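Local coordinates for protein DNA alpha-glucosyltransferase (Enterobacteria phage T4, PDB 1XV5) that belongs to the GT-B group of glycosyltransferases, with two domains each built round a parallel sheet, and binds uridine-5'-diphosphate between them, at residues G204-W209 against G234-P239; G211-F216 against K245-P250; I108-Y113 against R134-F139; R3-M8 against D77-N82. All blocks are in the same frame, centred on the assembly; numbering follows the deposited sequence.

Contact 1. Residues G204-W209 against G234-P239; sequences GRTTTW and GLERSP. With UDP (uridine-5'-diphosphate), chain C.
T206 and E236 carry the direct hydrogen bonds of this contact: T206 donates twice to E236, through its backbone N to the carboxylate and through OG1 to the backbone O. The backbone N of T206 meets E236 OE2 on its syn side at 2.9 Å, nearly straight at 173° although 30° out of the carboxylate plane. T206 OG1 lies 2.8 Å from the backbone O of E236, in the carbonyl plane and on a lone pair. E236 can reach back because its chain folds about the CB-CG bond (chi2 -78°); OE2 also forms a salt bridge with R47.

Two waters add indirect links. Water 1 joins R205 NH2 to E236 OE1, and water 2 donates to T206 O and E236 OE1 while accepting from S238 OG.

Closer to the sheet the glycines allow bare backbone contact: G234 CA lies 3.3 Å from G204 O, and R205 CA is the same 3.3 Å from G234 O. L235 CD2 packs on the backbone, 3.6 Å from R205 C.

The guanidinium of R205 turns away to the ligand, R205 NE reaching UDP O2B at 3.0 Å and R205 NH1 reaching UDP O1B at 2.8 Å, a two-pronged grip on the outer phosphate. Both segments follow neighbouring parallel strands, 199-203 and 229-233, so this is part of the UDP pocket, at the C-terminal strand ends of a Rossmann-like domain, as in GT-B glycosyltransferases.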
# COMPACT_ATOMS: atom_id res chain seq x y z
N GLY A 204 4.18 4.11 -8.06
CA GLY A 204 4.63 2.97 -7.28
C GLY A 204 6.03 3.20 -6.75
O GLY A 204 6.36 4.31 -6.32
N ARG A 205 6.86 2.16 -6.77
CA ARG A 205 8.25 2.26 -6.31
C ARG A 205 9.08 1.25 -7.08
O ARG A 205 8.54 0.42 -7.81
CB ARG A 205 8.36 2.05 -4.80
CG ARG A 205 7.68 0.82 -4.25
CD ARG A 205 7.63 0.91 -2.73
NE ARG A 205 6.93 -0.22 -2.13
CZ ARG A 205 7.44 -1.44 -2.00
NH1 ARG A 205 6.72 -2.40 -1.45
NH2 ARG A 205 8.67 -1.69 -2.41
N THR A 206 10.40 1.31 -6.91
CA THR A 206 11.28 0.43 -7.66
C THR A 206 11.41 -1.01 -7.18
O THR A 206 12.44 -1.42 -6.64
CB THR A 206 12.68 1.06 -7.82
OG1 THR A 206 12.53 2.43 -8.22
CG2 THR A 206 13.48 0.33 -8.89
N THR A 207 10.35 -1.78 -7.40
CA THR A 207 10.32 -3.20 -7.06
C THR A 207 9.65 -3.82 -8.27
O THR A 207 8.57 -3.39 -8.67
CB THR A 207 9.52 -3.45 -5.78
OG1 THR A 207 10.22 -2.88 -4.67
CG2 THR A 207 9.34 -4.94 -5.54
N THR A 208 10.30 -4.81 -8.87
CA THR A 208 9.77 -5.40 -10.09
C THR A 208 8.33 -5.91 -10.09
O THR A 208 7.68 -5.85 -11.13
CB THR A 208 10.72 -6.49 -10.62
OG1 THR A 208 10.90 -7.50 -9.63
CG2 THR A 208 12.08 -5.88 -10.97
N TRP A 209 7.82 -6.38 -8.95
CA TRP A 209 6.44 -6.85 -8.98
C TRP A 209 5.43 -5.71 -9.07
O TRP A 209 4.22 -5.95 -9.19
CB TRP A 209 6.09 -7.77 -7.79
CG TRP A 209 6.26 -7.24 -6.40
CD1 TRP A 209 7.32 -7.47 -5.56
CD2 TRP A 209 5.29 -6.51 -5.63
NE1 TRP A 209 7.06 -6.93 -4.32
CE2 TRP A 209 5.83 -6.34 -4.34
CE3 TRP A 209 4.02 -5.98 -5.92
CZ2 TRP A 209 5.14 -5.66 -3.32
CZ3 TRP A 209 3.33 -5.31 -4.90
CH2 TRP A 209 3.89 -5.16 -3.62
N GLY A 234 7.68 7.84 -8.24
CA GLY A 234 8.04 7.00 -7.10
C GLY A 234 9.21 6.04 -7.25
O GLY A 234 9.55 5.34 -6.30
N LEU A 235 9.84 6.01 -8.42
CA LEU A 235 10.96 5.10 -8.64
C LEU A 235 12.26 5.60 -8.04
O LEU A 235 12.97 6.41 -8.65
CB LEU A 235 11.15 4.84 -10.14
CG LEU A 235 10.01 4.13 -10.88
CD1 LEU A 235 10.40 3.96 -12.34
CD2 LEU A 235 9.73 2.77 -10.25
N GLU A 236 12.58 5.12 -6.84
CA GLU A 236 13.80 5.51 -6.15
C GLU A 236 15.01 4.80 -6.75
O GLU A 236 14.88 3.73 -7.35
CB GLU A 236 13.70 5.16 -4.66
CG GLU A 236 13.98 3.69 -4.30
CD GLU A 236 12.82 2.74 -4.60
OE1 GLU A 236 12.96 1.53 -4.31
OE2 GLU A 236 11.77 3.18 -5.11
N ARG A 237 16.18 5.41 -6.60
CA ARG A 237 17.39 4.79 -7.11
C ARG A 237 17.79 3.67 -6.17
O ARG A 237 17.60 3.76 -4.95
CB ARG A 237 18.53 5.82 -7.23
CG ARG A 237 18.40 6.73 -8.45
CD ARG A 237 19.69 7.49 -8.70
NE ARG A 237 20.81 6.58 -8.89
CZ ARG A 237 21.01 5.85 -9.99
NH1 ARG A 237 20.17 5.92 -11.01
NH2 ARG A 237 22.04 5.02 -10.06
N SER A 238 18.33 2.60 -6.74
CA SER A 238 18.74 1.43 -5.98
C SER A 238 19.29 0.45 -6.99
O SER A 238 19.22 0.70 -8.20
CB SER A 238 17.52 0.81 -5.29
OG SER A 238 16.63 0.30 -6.27
N PRO A 239 19.87 -0.67 -6.53
CA PRO A 239 20.39 -1.63 -7.49
C PRO A 239 19.32 -2.04 -8.51
O PRO A 239 19.62 -2.20 -9.69
CB PRO A 239 20.83 -2.79 -6.61
CG PRO A 239 21.37 -2.07 -5.40
CD PRO A 239 20.29 -1.01 -5.16
N1 UDP C . 3.61 6.82 -1.91
C2 UDP C . 3.93 8.15 -1.77
N3 UDP C . 5.13 8.52 -2.32
C4 UDP C . 6.01 7.70 -3.01
C5 UDP C . 5.60 6.34 -3.12
C6 UDP C . 4.44 5.95 -2.58
O2 UDP C . 3.20 8.95 -1.20
O4 UDP C . 7.05 8.18 -3.45
C1' UDP C . 2.35 6.35 -1.32
C2' UDP C . 1.35 5.75 -2.31
O2' UDP C . 0.64 6.76 -2.99
C3' UDP C . 0.51 4.91 -1.36
C4' UDP C . 1.58 4.33 -0.44
O4' UDP C . 2.65 5.31 -0.42
O3' UDP C . -0.36 5.76 -0.62
C5' UDP C . 2.13 2.98 -0.87
O5' UDP C . 1.21 1.95 -0.53
PA UDP C . 0.83 0.76 -1.52
O1A UDP C . -0.14 -0.07 -0.79
O2A UDP C . 0.45 1.35 -2.84
O3A UDP C . 2.22 -0.07 -1.76
PB UDP C . 3.50 -0.37 -0.78
O1B UDP C . 3.99 -1.73 -1.12
O2B UDP C . 4.43 0.78 -0.89
O3B UDP C . 2.89 -0.39 0.68
O HOH W 1 11.01 -0.37 -3.67
O HOH W 2 14.46 -0.56 -5.28

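Contact 2. Residues G211-F216 against K245-P250; sequences GFYQMF and KEKGIP
K247 NZ is the polar atom that bridges the two segments, and its partner is an aromatic face: it stands 3.7 Å from the centroid of the Y213 ring, 20° off the normal, a cation-pi contact. The two side chains arrive from opposite directions. K247 CE lies just outside the rim, 3.2 Å from Y213 CE2, and NZ reaches in over the face. On the reverse face F212 CE2 sits over the ring centre, and the tyrosine is thereby clamped between a cation and a second aromatic group.

I249 divides its branches between two rings. I249 CD1 meets Y213 at the edge, in the ring plane, 3.7 Å from Y213 CD2. I249 CG2, anti to the backbone N (chi1, measured to CG1, is -67°), instead lies over one face of F216, 3.8 Å from the centroid of that ring, in a CH-pi contact. The I249 side chain runs at about a right angle to those of Y213 and F216.

The backbone between K247 and I249 is set by G248, whose phi of 77° and bond from G248 N to K245 O (2.8 Å) end helix 239-246. K247 and I249 thus leave the turn toward the same neighbour. This is a Schellman motif closing one helix of a Rossmann-like domain and packing its C-terminal end against the first turns of helix 212-223.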
# COMPACT_ATOMS: atom_id res chain seq x y z
N GLY A 211 5.47 -3.81 -11.48
CA GLY A 211 5.27 -3.71 -12.92
C GLY A 211 5.80 -2.51 -13.69
O GLY A 211 5.22 -2.15 -14.71
N PHE A 212 6.89 -1.90 -13.24
CA PHE A 212 7.39 -0.75 -13.99
C PHE A 212 7.98 -1.14 -15.34
O PHE A 212 7.90 -0.36 -16.29
CB PHE A 212 8.40 0.07 -13.16
CG PHE A 212 9.61 -0.69 -12.69
CD1 PHE A 212 9.64 -1.26 -11.42
CD2 PHE A 212 10.74 -0.80 -13.49
CE1 PHE A 212 10.78 -1.93 -10.95
CE2 PHE A 212 11.88 -1.47 -13.05
CZ PHE A 212 11.90 -2.03 -11.77
N TYR A 213 8.56 -2.33 -15.46
CA TYR A 213 9.12 -2.74 -16.75
C TYR A 213 8.01 -2.83 -17.79
O TYR A 213 8.22 -2.52 -18.97
CB TYR A 213 9.82 -4.09 -16.65
CG TYR A 213 11.22 -4.00 -16.10
CD1 TYR A 213 11.57 -4.66 -14.93
CD2 TYR A 213 12.20 -3.25 -16.76
CE1 TYR A 213 12.87 -4.57 -14.41
CE2 TYR A 213 13.49 -3.15 -16.25
CZ TYR A 213 13.82 -3.81 -15.07
OH TYR A 213 15.10 -3.71 -14.56
N GLN A 214 6.83 -3.27 -17.36
CA GLN A 214 5.70 -3.39 -18.26
C GLN A 214 5.22 -2.02 -18.73
O GLN A 214 4.69 -1.88 -19.84
CB GLN A 214 4.58 -4.18 -17.58
CG GLN A 214 4.86 -5.69 -17.50
CD GLN A 214 6.03 -6.05 -16.58
OE1 GLN A 214 6.77 -7.00 -16.85
NE2 GLN A 214 6.19 -5.31 -15.49
N MET A 215 5.40 -1.01 -17.89
CA MET A 215 5.00 0.35 -18.26
C MET A 215 5.97 0.87 -19.34
O MET A 215 5.55 1.48 -20.33
CB MET A 215 5.03 1.27 -17.04
CG MET A 215 4.36 2.62 -17.27
SD MET A 215 2.58 2.48 -17.57
CE MET A 215 2.24 4.05 -18.36
N PHE A 216 7.27 0.63 -19.14
CA PHE A 216 8.27 1.06 -20.11
C PHE A 216 7.96 0.40 -21.45
O PHE A 216 8.05 1.03 -22.51
CB PHE A 216 9.68 0.64 -19.67
CG PHE A 216 10.28 1.50 -18.60
CD1 PHE A 216 10.45 2.87 -18.80
CD2 PHE A 216 10.72 0.93 -17.41
CE1 PHE A 216 11.06 3.66 -17.82
CE2 PHE A 216 11.33 1.72 -16.42
CZ PHE A 216 11.49 3.08 -16.63
N LYS A 245 18.86 1.04 -16.70
CA LYS A 245 19.84 1.62 -17.61
C LYS A 245 20.67 0.51 -18.26
O LYS A 245 20.94 0.55 -19.45
CB LYS A 245 20.77 2.58 -16.86
CG LYS A 245 21.93 3.10 -17.72
CD LYS A 245 22.87 4.00 -16.92
CE LYS A 245 24.11 4.37 -17.72
NZ LYS A 245 23.78 5.10 -18.99
N GLU A 246 21.06 -0.47 -17.45
CA GLU A 246 21.85 -1.59 -17.95
C GLU A 246 21.14 -2.30 -19.09
O GLU A 246 21.78 -2.79 -20.02
CB GLU A 246 22.13 -2.58 -16.81
CG GLU A 246 23.10 -2.05 -15.76
CD GLU A 246 23.31 -3.02 -14.61
OE1 GLU A 246 24.21 -2.77 -13.78
OE2 GLU A 246 22.57 -4.03 -14.52
N LYS A 247 19.81 -2.34 -19.03
CA LYS A 247 19.04 -3.00 -20.08
C LYS A 247 18.82 -2.10 -21.28
O LYS A 247 18.19 -2.50 -22.27
CB LYS A 247 17.71 -3.50 -19.52
CG LYS A 247 17.89 -4.47 -18.36
CD LYS A 247 16.83 -5.55 -18.31
CE LYS A 247 15.45 -4.99 -18.03
NZ LYS A 247 14.45 -6.08 -17.89
N GLY A 248 19.33 -0.88 -21.21
CA GLY A 248 19.20 0.06 -22.31
C GLY A 248 17.85 0.72 -22.46
O GLY A 248 17.53 1.23 -23.54
N ILE A 249 17.06 0.73 -21.40
CA ILE A 249 15.74 1.36 -21.45
C ILE A 249 15.88 2.87 -21.30
O ILE A 249 16.45 3.35 -20.33
CB ILE A 249 14.83 0.82 -20.33
CG1 ILE A 249 14.50 -0.65 -20.58
CG2 ILE A 249 13.53 1.63 -20.27
CD1 ILE A 249 13.77 -1.32 -19.44
N PRO A 250 15.37 3.63 -22.28
CA PRO A 250 15.46 5.09 -22.22
C PRO A 250 14.52 5.71 -21.18
O PRO A 250 13.43 5.20 -20.93
CB PRO A 250 15.09 5.51 -23.64
CG PRO A 250 14.08 4.48 -24.02
CD PRO A 250 14.71 3.19 -23.52

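Contact 3. Residues I108-Y113 against R134-F139; sequences IRVVVY and RADVIF
A beta-alpha-beta crossover brings these strands together: the chain leaves 109-114, passes through helices 119-122 and 128-134, and returns as the parallel neighbour 137-140. The strand axes are 4.7 Å apart, and V111, V112 and Y113 pair with V137, I138 and F139.

The ladder alternates as parallel strands require. V112 N donates to V137 O at 2.8 Å, and V112 O accepts from F139 N, also at 2.8 Å. One step earlier V110 O takes two donors, D136 N at 2.7 Å and V137 N at a longer 3.3 Å.

Ahead of V137, side chains take over. D136 OD1 uses its anti lone pair for V110 N (2.9 Å) and is also met by R134 NH2 from above the carboxylate plane, in a salt bridge. R134 folds at chi2 (63°), which lets R134 NH1 reach I108 O at 3.0 Å in the guanidinium plane, while V110 CG2 lies over one face of the group. The I108 carbonyl, the D136 carboxylate and the V110 methyl thus limit its rotation.

At the other end Y113 and F139 point the same way, and their rings form an offset stack with centroids 4.5 Å apart and planes at 12°. V111 CG1 touches the edge of the F139 ring.

Helix 388-399 packs on the face bearing V111, Y113 and F139, and its Q395 is bonded to Y113 OH. Strand 78-83 adjoins the first strand, and 172-174 the second.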
# COMPACT_ATOMS: atom_id res chain seq x y z
N ILE A 108 -4.14 -5.11 27.98
CA ILE A 108 -4.20 -4.43 26.69
C ILE A 108 -4.32 -5.44 25.55
O ILE A 108 -3.59 -6.43 25.50
CB ILE A 108 -2.95 -3.55 26.48
CG1 ILE A 108 -3.00 -2.34 27.42
CG2 ILE A 108 -2.87 -3.09 25.03
CD1 ILE A 108 -1.78 -1.45 27.38
N ARG A 109 -5.26 -5.19 24.64
CA ARG A 109 -5.45 -6.08 23.50
C ARG A 109 -4.49 -5.69 22.39
O ARG A 109 -4.62 -4.63 21.79
CB ARG A 109 -6.90 -6.01 23.00
CG ARG A 109 -7.19 -6.99 21.87
CD ARG A 109 -8.68 -7.20 21.67
NE ARG A 109 -9.30 -7.83 22.84
CZ ARG A 109 -10.56 -8.25 22.90
NH1 ARG A 109 -11.35 -8.12 21.85
NH2 ARG A 109 -11.02 -8.79 24.02
N VAL A 110 -3.52 -6.56 22.13
CA VAL A 110 -2.53 -6.29 21.10
C VAL A 110 -2.95 -6.85 19.75
O VAL A 110 -3.19 -8.05 19.60
CB VAL A 110 -1.16 -6.90 21.49
CG1 VAL A 110 -0.16 -6.69 20.36
CG2 VAL A 110 -0.66 -6.25 22.77
N VAL A 111 -3.03 -5.96 18.76
CA VAL A 111 -3.43 -6.35 17.42
C VAL A 111 -2.22 -6.23 16.49
O VAL A 111 -1.58 -5.18 16.42
CB VAL A 111 -4.55 -5.44 16.90
CG1 VAL A 111 -4.99 -5.89 15.52
CG2 VAL A 111 -5.72 -5.46 17.87
N VAL A 112 -1.91 -7.31 15.79
CA VAL A 112 -0.78 -7.29 14.88
C VAL A 112 -1.21 -7.46 13.43
O VAL A 112 -1.89 -8.42 13.08
CB VAL A 112 0.23 -8.40 15.22
CG1 VAL A 112 1.37 -8.39 14.22
CG2 VAL A 112 0.76 -8.20 16.64
N TYR A 113 -0.81 -6.51 12.60
CA TYR A 113 -1.12 -6.54 11.18
C TYR A 113 0.16 -6.83 10.40
O TYR A 113 1.17 -6.14 10.58
CB TYR A 113 -1.65 -5.18 10.70
CG TYR A 113 -3.10 -4.88 10.99
CD1 TYR A 113 -4.09 -5.17 10.04
CD2 TYR A 113 -3.49 -4.26 12.18
CE1 TYR A 113 -5.43 -4.83 10.27
CE2 TYR A 113 -4.82 -3.91 12.41
CZ TYR A 113 -5.78 -4.20 11.46
OH TYR A 113 -7.09 -3.82 11.67
N ARG A 134 2.57 -12.42 21.28
CA ARG A 134 1.89 -11.55 22.24
C ARG A 134 0.54 -11.10 21.70
O ARG A 134 -0.37 -10.77 22.46
CB ARG A 134 2.75 -10.31 22.53
CG ARG A 134 2.04 -9.25 23.38
CD ARG A 134 1.68 -9.79 24.76
NE ARG A 134 0.94 -8.82 25.57
CZ ARG A 134 -0.34 -8.52 25.41
NH1 ARG A 134 -0.92 -7.62 26.20
NH2 ARG A 134 -1.06 -9.12 24.47
N ALA A 135 0.41 -11.10 20.38
CA ALA A 135 -0.82 -10.67 19.73
C ALA A 135 -2.07 -11.42 20.15
O ALA A 135 -2.06 -12.64 20.30
CB ALA A 135 -0.65 -10.76 18.21
N ASP A 136 -3.15 -10.67 20.33
CA ASP A 136 -4.44 -11.25 20.69
C ASP A 136 -5.25 -11.38 19.40
O ASP A 136 -6.21 -12.14 19.33
CB ASP A 136 -5.18 -10.34 21.68
CG ASP A 136 -4.47 -10.23 23.00
OD1 ASP A 136 -3.90 -9.16 23.29
OD2 ASP A 136 -4.47 -11.23 23.76
N VAL A 137 -4.83 -10.61 18.39
CA VAL A 137 -5.48 -10.61 17.09
C VAL A 137 -4.40 -10.43 16.03
O VAL A 137 -3.56 -9.54 16.14
CB VAL A 137 -6.49 -9.45 16.95
CG1 VAL A 137 -7.20 -9.52 15.60
CG2 VAL A 137 -7.51 -9.49 18.09
N ILE A 138 -4.43 -11.27 15.00
CA ILE A 138 -3.45 -11.20 13.92
C ILE A 138 -4.13 -11.10 12.56
O ILE A 138 -5.09 -11.82 12.29
CB ILE A 138 -2.56 -12.46 13.91
CG1 ILE A 138 -1.91 -12.65 15.28
CG2 ILE A 138 -1.51 -12.35 12.82
CD1 ILE A 138 -1.21 -13.99 15.44
N PHE A 139 -3.63 -10.20 11.71
CA PHE A 139 -4.18 -9.99 10.37
C PHE A 139 -3.10 -10.14 9.29
O PHE A 139 -1.94 -9.79 9.52
CB PHE A 139 -4.75 -8.58 10.20
CG PHE A 139 -6.03 -8.32 10.95
CD1 PHE A 139 -6.02 -7.63 12.15
CD2 PHE A 139 -7.26 -8.69 10.40
CE1 PHE A 139 -7.20 -7.30 12.80
CE2 PHE A 139 -8.45 -8.36 11.04
CZ PHE A 139 -8.42 -7.66 12.24

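Contact 4. Residues R3-M8 against D77-N82; sequences RICIFM and DILIIN
R3 and D77 cross at about a right angle, with guanidinium and carboxylate planes 46° apart. The salt bridge between them is a long one, R3 NH1 standing 3.6 Å from D77 OD2, with the aspartate at the guanidinium edge. The other oxygen is held more firmly, D77 OD1 accepting from the backbone N of R3 at 2.8 Å. R3 NH2 has a further carboxylate partner in D75.

I4 and I78 lie side by side, pointing the same way from the sheet. A turn at chi2 (-63°) swings I4 CD1 across to I78, 3.5 Å from I78 CB. The other branch, I4 CG2, meets I80 CD1 obliquely at 3.7 Å, one isoleucine thereby spanning two rungs of the neighbouring strand.

These are central strands of a parallel Rossmann-like sheet, the N-terminal one of the GT-B fold, with N-to-C directions only 20° apart. Their backbones zip regularly: C5 N to I78 O, I80 N to C5 O, and F7 N to I80 O at 2.7 Å. R3 O closes the N-terminal end by accepting from both D77 N and I78 N.

On the face bearing C5, L79 and F7, the leucine does the reaching. L79 CD1 comes 3.7 Å from C5 SG and 3.4 Å from C5 O, and touches F7 CB as well. Strand 34-40 flanks 3-8 on its other side, and helix 17-30 packs against M8, I80 and N82 through S21, F20 and Q24.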
# COMPACT_ATOMS: atom_id res chain seq x y z
N ARG A 3 -9.25 3.97 23.79
CA ARG A 3 -7.98 4.61 23.51
C ARG A 3 -7.18 3.65 22.65
O ARG A 3 -6.96 2.50 23.02
CB ARG A 3 -7.23 4.89 24.82
CG ARG A 3 -7.96 5.81 25.78
CD ARG A 3 -7.24 5.88 27.12
NE ARG A 3 -7.10 4.55 27.71
CZ ARG A 3 -6.43 4.30 28.83
NH1 ARG A 3 -6.37 3.06 29.30
NH2 ARG A 3 -5.84 5.28 29.49
N ILE A 4 -6.74 4.13 21.48
CA ILE A 4 -5.98 3.30 20.56
C ILE A 4 -4.57 3.84 20.35
O ILE A 4 -4.38 5.05 20.23
CB ILE A 4 -6.67 3.25 19.17
CG1 ILE A 4 -8.15 2.91 19.32
CG2 ILE A 4 -5.98 2.21 18.29
CD1 ILE A 4 -8.42 1.54 19.91
N CYS A 5 -3.59 2.95 20.33
CA CYS A 5 -2.21 3.35 20.08
C CYS A 5 -1.73 2.60 18.85
O CYS A 5 -1.65 1.37 18.87
CB CYS A 5 -1.29 3.02 21.26
SG CYS A 5 0.46 3.43 20.90
N ILE A 6 -1.44 3.34 17.79
CA ILE A 6 -0.96 2.75 16.55
C ILE A 6 0.56 2.89 16.58
O ILE A 6 1.09 4.00 16.60
CB ILE A 6 -1.56 3.47 15.33
CG1 ILE A 6 -3.09 3.41 15.43
CG2 ILE A 6 -1.07 2.82 14.04
CD1 ILE A 6 -3.81 4.21 14.36
N PHE A 7 1.24 1.74 16.57
CA PHE A 7 2.69 1.68 16.68
C PHE A 7 3.42 1.11 15.46
O PHE A 7 3.16 -0.02 15.04
CB PHE A 7 3.00 0.83 17.92
CG PHE A 7 4.45 0.81 18.32
CD1 PHE A 7 4.94 -0.24 19.10
CD2 PHE A 7 5.32 1.84 17.98
CE1 PHE A 7 6.26 -0.27 19.54
CE2 PHE A 7 6.65 1.83 18.42
CZ PHE A 7 7.12 0.77 19.20
N MET A 8 4.32 1.91 14.89
CA MET A 8 5.14 1.47 13.75
C MET A 8 6.57 1.34 14.28
O MET A 8 7.36 2.28 14.20
CB MET A 8 5.09 2.50 12.61
CG MET A 8 3.86 2.39 11.73
SD MET A 8 3.86 3.62 10.39
CE MET A 8 3.28 5.04 11.27
N ASP A 77 -6.13 1.05 25.20
CA ASP A 77 -6.98 -0.11 25.47
C ASP A 77 -6.61 -1.14 24.42
O ASP A 77 -6.65 -2.35 24.66
CB ASP A 77 -8.45 0.26 25.34
CG ASP A 77 -8.90 1.25 26.39
OD1 ASP A 77 -9.47 2.30 26.01
OD2 ASP A 77 -8.69 0.97 27.59
N ILE A 78 -6.25 -0.64 23.25
CA ILE A 78 -5.87 -1.49 22.13
C ILE A 78 -4.58 -0.97 21.52
O ILE A 78 -4.47 0.20 21.17
CB ILE A 78 -6.97 -1.48 21.05
CG1 ILE A 78 -8.29 -1.96 21.65
CG2 ILE A 78 -6.56 -2.34 19.87
CD1 ILE A 78 -9.47 -1.89 20.71
N LEU A 79 -3.59 -1.85 21.41
CA LEU A 79 -2.30 -1.49 20.81
C LEU A 79 -2.21 -2.16 19.45
O LEU A 79 -2.31 -3.39 19.36
CB LEU A 79 -1.14 -1.96 21.69
CG LEU A 79 0.25 -1.76 21.08
CD1 LEU A 79 0.52 -0.27 20.90
CD2 LEU A 79 1.30 -2.38 21.99
N ILE A 80 -2.03 -1.36 18.41
CA ILE A 80 -1.94 -1.90 17.06
C ILE A 80 -0.51 -1.77 16.55
O ILE A 80 -0.01 -0.66 16.37
CB ILE A 80 -2.90 -1.17 16.11
CG1 ILE A 80 -4.33 -1.29 16.64
CG2 ILE A 80 -2.80 -1.77 14.71
CD1 ILE A 80 -5.36 -0.54 15.83
N ILE A 81 0.13 -2.91 16.33
CA ILE A 81 1.50 -2.91 15.84
C ILE A 81 1.50 -3.22 14.35
O ILE A 81 1.21 -4.35 13.93
CB ILE A 81 2.34 -3.96 16.60
CG1 ILE A 81 2.24 -3.69 18.10
CG2 ILE A 81 3.79 -3.89 16.14
CD1 ILE A 81 3.06 -4.63 18.96
N ASN A 82 1.83 -2.21 13.55
CA ASN A 82 1.84 -2.37 12.10
C ASN A 82 3.19 -2.69 11.48
O ASN A 82 3.28 -3.00 10.30
CB ASN A 82 1.25 -1.12 11.44
CG ASN A 82 -0.25 -1.02 11.64
OD1 ASN A 82 -0.97 -2.01 11.53
ND2 ASN A 82 -0.73 0.19 11.93

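The four contacts form two pairs on opposite sides of the chain's centre. Contacts 3 and 4 are adjoining parts of one parallel sheet, centres 9 Å apart, joined where V111 N approaches L79 O at 2.7 Å, a probable hydrogen bond. Contacts 1 and 2 have centres 11 Å apart and touch by packing, with F212 CE1 3.5 Å from T207 C. Between the pairs nothing touches: contact 1 stays about 12 Å from contact 4 at the nearest atoms, and contact 2 about 23 Å from contact 3. Contact 1 alone binds UDP; the side chains of Y113 and M8, from the other sheet, lie about 12 and 11 Å from it.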